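Aminopeptidase C (Lactobacillus rhamnosus, PDB 4K7C) probably removes residues from the amino ends of peptides, as a cysteine aminopeptidase of the papain-like C1 family that assembles from six copies. Local coordinates at residues Ala129-Gln141 and Ser169-Arg181. Residues are numbered along the deposited sequence; the frame is centred on the assembly and turned at random.
Sequences AFLLATPQQDGGQ and SNELNGLLNLKLR
The side-chain amide of Gln-136 bridges two asparagines one turn apart on helix 170-192: NE2 donates to OD1 of Asn-173 at 2.9 Å and to OD1 of Asn-177 at 3.0 Å. Both acceptors lie near the plane of the glutamine amide, but NE2 stands above the Asn-177 carbonyl plane and tilts only 23° from that of Asn-173. A bend at chi2 (86°) swings the amide onto the helix, its CD 3.8 Å from CD2 of Leu-176. Water 1 joins the Gln-136 carbonyl to Asn-177 ND2. Further along the loop, Asn-173 ND2 reaches Asp-138 OD1 from above the carboxylate plane (2.9 Å), while Ser-169 OG gives a short bond of 2.6 Å to the syn lone pair of Asp-138 OD2. At the other end, Arg-181 grips the Leu-132 carbonyl oxygen side-on, NE and NH2 each 2.9 Å from it, and Pro-135 lies over one guanidinium face. Pro-135 CB also packs on Leu-180 CD1, at 3.7 Å. In the second shell, Lys-104 binds Gln-136 OE1 and forms a salt bridge with Asp-138 OD1, and Gly-68 N holds OD2. A leucine in place of Gln-136 would probably leave Lys-104 without one acceptor and both asparagine oxygens without the NE2 donor. Arg-181 NH1 also forms a salt bridge to Glu-359 of a second subunit, so the arginine that holds the Leu-132 carbonyl lies at a subunit interface of the six-chain assembly. The contact thus fastens the loop after helix 126-133 along helix 170-192, with Phe-111 of helix 96-117 packing against Pro-135 and Leu-180, and helix 197-219 against Leu-172 and Leu-180.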
loop_
_atom_site.group_PDB
_atom_site.type_symbol
_atom_site.label_atom_id
_atom_site.label_comp_id
_atom_site.label_asym_id
_atom_site.label_seq_id
_atom_site.Cartn_x
_atom_site.Cartn_y
_atom_site.Cartn_z
ATOM N N ALA A 129 16.348 5.242 43.751
ATOM C CA ALA A 129 16.375 4.446 42.494
ATOM C C ALA A 129 15.059 4.594 41.767
ATOM O O ALA A 129 15.063 4.690 40.544
ATOM C CB ALA A 129 16.629 2.988 42.754
ATOM N N PHE A 130 13.957 4.625 42.492
ATOM C CA PHE A 130 12.600 4.750 41.859
ATOM C C PHE A 130 12.401 6.071 41.121
ATOM O O PHE A 130 11.914 6.112 39.976
ATOM C CB PHE A 130 11.572 4.581 42.965
ATOM C CG PHE A 130 10.170 4.656 42.480
ATOM C CD1 PHE A 130 9.581 3.563 41.922
ATOM C CD2 PHE A 130 9.489 5.845 42.533
ATOM C CE1 PHE A 130 8.297 3.633 41.454
ATOM C CE2 PHE A 130 8.191 5.920 42.080
ATOM C CZ PHE A 130 7.614 4.807 41.532
ATOM N N LEU A 131 12.808 7.147 41.774
ATOM C CA LEU A 131 12.934 8.464 41.140
ATOM C C LEU A 131 13.717 8.518 39.846
ATOM O O LEU A 131 13.266 9.101 38.863
ATOM C CB LEU A 131 13.676 9.407 42.086
ATOM C CG LEU A 131 12.854 10.387 42.855
ATOM C CD1 LEU A 131 13.836 11.267 43.654
ATOM C CD2 LEU A 131 11.979 11.245 41.904
ATOM N N LEU A 132 14.911 7.931 39.865
ATOM C CA LEU A 132 15.843 8.061 38.747
ATOM C C LEU A 132 15.428 7.122 37.617
ATOM O O LEU A 132 15.822 7.364 36.456
ATOM C CB LEU A 132 17.253 7.800 39.160
ATOM C CG LEU A 132 17.748 8.824 40.137
ATOM C CD1 LEU A 132 19.096 8.426 40.702
ATOM C CD2 LEU A 132 17.867 10.204 39.497
ATOM N N ALA A 133 14.718 6.064 37.973
ATOM C CA ALA A 133 14.303 5.084 36.955
ATOM C C ALA A 133 13.272 5.716 36.012
ATOM O O ALA A 133 13.282 5.423 34.828
ATOM C CB ALA A 133 13.767 3.799 37.580
ATOM N N THR A 134 12.437 6.630 36.539
ATOM C CA THR A 134 11.428 7.263 35.744
ATOM C C THR A 134 11.302 8.744 36.085
ATOM O O THR A 134 10.359 9.137 36.814
ATOM C CB THR A 134 10.068 6.582 35.885
ATOM O OG1 THR A 134 10.223 5.172 35.859
ATOM C CG2 THR A 134 9.197 6.946 34.773
ATOM N N PRO A 135 12.287 9.558 35.668
ATOM C CA PRO A 135 12.216 10.959 36.152
ATOM C C PRO A 135 10.904 11.685 35.885
ATOM O O PRO A 135 10.354 12.337 36.781
ATOM C CB PRO A 135 13.412 11.629 35.430
ATOM C CG PRO A 135 14.333 10.520 35.150
ATOM C CD PRO A 135 13.429 9.399 34.761
ATOM N N GLN A 136 10.378 11.559 34.683
ATOM C CA GLN A 136 9.017 11.894 34.402
ATOM C C GLN A 136 8.480 10.923 33.370
ATOM O O GLN A 136 9.237 10.135 32.816
ATOM C CB GLN A 136 8.908 13.324 33.937
ATOM C CG GLN A 136 9.800 13.629 32.736
ATOM C CD GLN A 136 9.132 13.294 31.407
ATOM O OE1 GLN A 136 7.963 13.644 31.140
ATOM N NE2 GLN A 136 9.849 12.610 30.578
ATOM N N GLN A 137 7.198 10.998 33.097
ATOM C CA GLN A 137 6.596 10.223 32.034
ATOM C C GLN A 137 5.336 10.912 31.564
ATOM O O GLN A 137 4.887 11.891 32.148
ATOM C CB GLN A 137 6.300 8.809 32.550
ATOM C CG GLN A 137 5.351 8.733 33.743
ATOM C CD GLN A 137 5.168 7.313 34.277
ATOM O OE1 GLN A 137 4.600 6.500 33.614
ATOM N NE2 GLN A 137 5.642 7.043 35.498
ATOM N N ASP A 138 4.746 10.384 30.512
ATOM C CA ASP A 138 3.484 10.935 29.964
ATOM C C ASP A 138 2.284 10.794 30.849
ATOM O O ASP A 138 1.440 11.671 30.819
ATOM C CB ASP A 138 3.133 10.358 28.581
ATOM C CG ASP A 138 4.061 10.828 27.456
ATOM O OD1 ASP A 138 5.045 11.593 27.628
ATOM O OD2 ASP A 138 3.862 10.347 26.297
ATOM N N GLY A 139 2.163 9.674 31.590
ATOM C CA GLY A 139 0.987 9.397 32.335
ATOM C C GLY A 139 0.720 10.226 33.589
ATOM O O GLY A 139 1.632 10.858 34.176
ATOM N N GLY A 140 -0.487 10.010 34.107
ATOM C CA GLY A 140 -0.883 10.670 35.333
ATOM C C GLY A 140 -2.155 10.133 35.958
ATOM O O GLY A 140 -2.605 9.002 35.689
ATOM N N GLN A 141 -2.699 10.916 36.887
ATOM C CA GLN A 141 -3.934 10.596 37.556
ATOM C C GLN A 141 -4.816 11.861 37.588
ATOM O O GLN A 141 -4.325 12.988 37.361
ATOM C CB GLN A 141 -3.607 10.057 38.980
ATOM C CG GLN A 141 -2.581 8.943 39.004
ATOM C CD GLN A 141 -2.601 8.081 40.263
ATOM O OE1 GLN A 141 -3.503 8.181 41.091
ATOM N NE2 GLN A 141 -1.628 7.212 40.392
ATOM N N SER A 169 5.857 11.126 21.428
ATOM C CA SER A 169 6.619 11.729 22.519
ATOM C C SER A 169 7.891 11.014 22.915
ATOM O O SER A 169 8.612 11.467 23.834
ATOM C CB SER A 169 5.751 11.824 23.741
ATOM O OG SER A 169 5.185 10.541 24.068
ATOM N N ASN A 170 8.183 9.889 22.260
ATOM C CA ASN A 170 9.355 9.094 22.686
ATOM C C ASN A 170 10.661 9.867 22.751
ATOM O O ASN A 170 11.382 9.792 23.743
ATOM C CB ASN A 170 9.492 7.819 21.848
ATOM C CG ASN A 170 8.429 6.762 22.188
ATOM N N GLU A 171 10.983 10.644 21.724
ATOM C CA GLU A 171 12.262 11.387 21.679
ATOM C C GLU A 171 12.312 12.516 22.764
ATOM O O GLU A 171 13.343 12.738 23.444
ATOM C CB GLU A 171 12.525 11.965 20.290
ATOM C CG GLU A 171 12.668 11.007 19.057
ATOM C CD GLU A 171 12.169 11.598 17.587
ATOM O OE1 GLU A 171 12.516 12.766 17.116
ATOM O OE2 GLU A 171 11.413 10.829 16.835
ATOM N N LEU A 172 11.181 13.173 22.957
ATOM C CA LEU A 172 11.079 14.188 24.007
ATOM C C LEU A 172 11.289 13.528 25.378
ATOM O O LEU A 172 12.032 14.049 26.174
ATOM C CB LEU A 172 9.744 14.961 23.914
ATOM C CG LEU A 172 9.348 15.837 25.132
ATOM C CD1 LEU A 172 10.421 16.889 25.319
ATOM C CD2 LEU A 172 7.972 16.386 24.949
ATOM N N ASN A 173 10.618 12.416 25.672
ATOM C CA ASN A 173 10.834 11.785 26.980
ATOM C C ASN A 173 12.290 11.347 27.134
ATOM O O ASN A 173 12.876 11.523 28.222
ATOM C CB ASN A 173 9.915 10.593 27.219
ATOM C CG ASN A 173 8.509 11.049 27.468
ATOM O OD1 ASN A 173 8.294 11.957 28.268
ATOM N ND2 ASN A 173 7.565 10.496 26.761
ATOM N N GLY A 174 12.883 10.805 26.057
ATOM C CA GLY A 174 14.298 10.379 26.145
ATOM C C GLY A 174 15.231 11.521 26.500
ATOM O O GLY A 174 16.095 11.431 27.376
ATOM N N LEU A 175 15.070 12.658 25.826
ATOM C CA LEU A 175 15.974 13.813 26.034
ATOM C C LEU A 175 15.660 14.509 27.344
ATOM O O LEU A 175 16.588 14.830 28.084
ATOM C CB LEU A 175 15.840 14.852 24.881
ATOM C CG LEU A 175 16.747 16.085 24.975
ATOM C CD1 LEU A 175 18.206 15.650 24.956
ATOM C CD2 LEU A 175 16.369 17.071 23.834
ATOM N N LEU A 176 14.387 14.552 27.717
ATOM C CA LEU A 176 14.067 15.269 28.951
ATOM C C LEU A 176 14.566 14.422 30.160
ATOM O O LEU A 176 15.099 14.963 31.133
ATOM C CB LEU A 176 12.589 15.612 29.037
ATOM C CG LEU A 176 12.128 16.357 30.303
ATOM C CD1 LEU A 176 12.903 17.654 30.399
ATOM C CD2 LEU A 176 10.649 16.565 30.149
ATOM N N ASN A 177 14.398 13.117 30.060
ATOM C CA ASN A 177 14.858 12.227 31.137
ATOM C C ASN A 177 16.357 12.329 31.290
ATOM O O ASN A 177 16.877 12.349 32.409
ATOM C CB ASN A 177 14.360 10.795 30.871
ATOM C CG ASN A 177 12.940 10.617 31.211
ATOM O OD1 ASN A 177 12.285 11.473 31.855
ATOM N ND2 ASN A 177 12.391 9.513 30.783
ATOM N N LEU A 178 17.059 12.455 30.166
ATOM C CA LEU A 178 18.520 12.555 30.203
ATOM C C LEU A 178 18.906 13.838 30.918
ATOM O O LEU A 178 19.714 13.874 31.876
ATOM C CB LEU A 178 19.053 12.535 28.820
ATOM C CG LEU A 178 20.469 13.059 28.575
ATOM C CD1 LEU A 178 21.506 12.364 29.445
ATOM C CD2 LEU A 178 20.879 13.010 27.112
ATOM N N LYS A 179 18.216 14.904 30.513
ATOM C CA LYS A 179 18.442 16.251 31.112
ATOM C C LYS A 179 18.193 16.210 32.655
ATOM O O LYS A 179 19.026 16.706 33.464
ATOM C CB LYS A 179 17.532 17.296 30.434
ATOM C CG LYS A 179 17.617 18.700 31.023
ATOM C CD LYS A 179 18.994 19.306 30.983
ATOM C CE LYS A 179 18.994 20.827 31.114
ATOM N NZ LYS A 179 18.252 21.271 32.254
ATOM N N LEU A 180 17.078 15.637 33.072
ATOM C CA LEU A 180 16.715 15.602 34.467
ATOM C C LEU A 180 17.684 14.787 35.265
ATOM O O LEU A 180 18.137 15.227 36.352
ATOM C CB LEU A 180 15.321 15.099 34.691
ATOM C CG LEU A 180 14.188 15.896 34.099
ATOM C CD1 LEU A 180 12.880 15.147 34.248
ATOM C CD2 LEU A 180 14.135 17.326 34.710
ATOM N N ARG A 181 18.119 13.669 34.691
ATOM C CA ARG A 181 19.159 12.852 35.381
ATOM C C ARG A 181 20.510 13.554 35.549
ATOM O O ARG A 181 21.163 13.490 36.612
ATOM C CB ARG A 181 19.298 11.487 34.653
ATOM C CG ARG A 181 18.171 10.538 34.864
ATOM C CD ARG A 181 18.398 9.279 34.033
ATOM N NE ARG A 181 17.275 8.365 34.181
ATOM C CZ ARG A 181 16.553 7.813 33.215
ATOM N NH1 ARG A 181 16.760 8.072 31.916
ATOM N NH2 ARG A 181 15.653 6.919 33.586
HETATM O O HOH W 1 9.756 8.250 31.026
#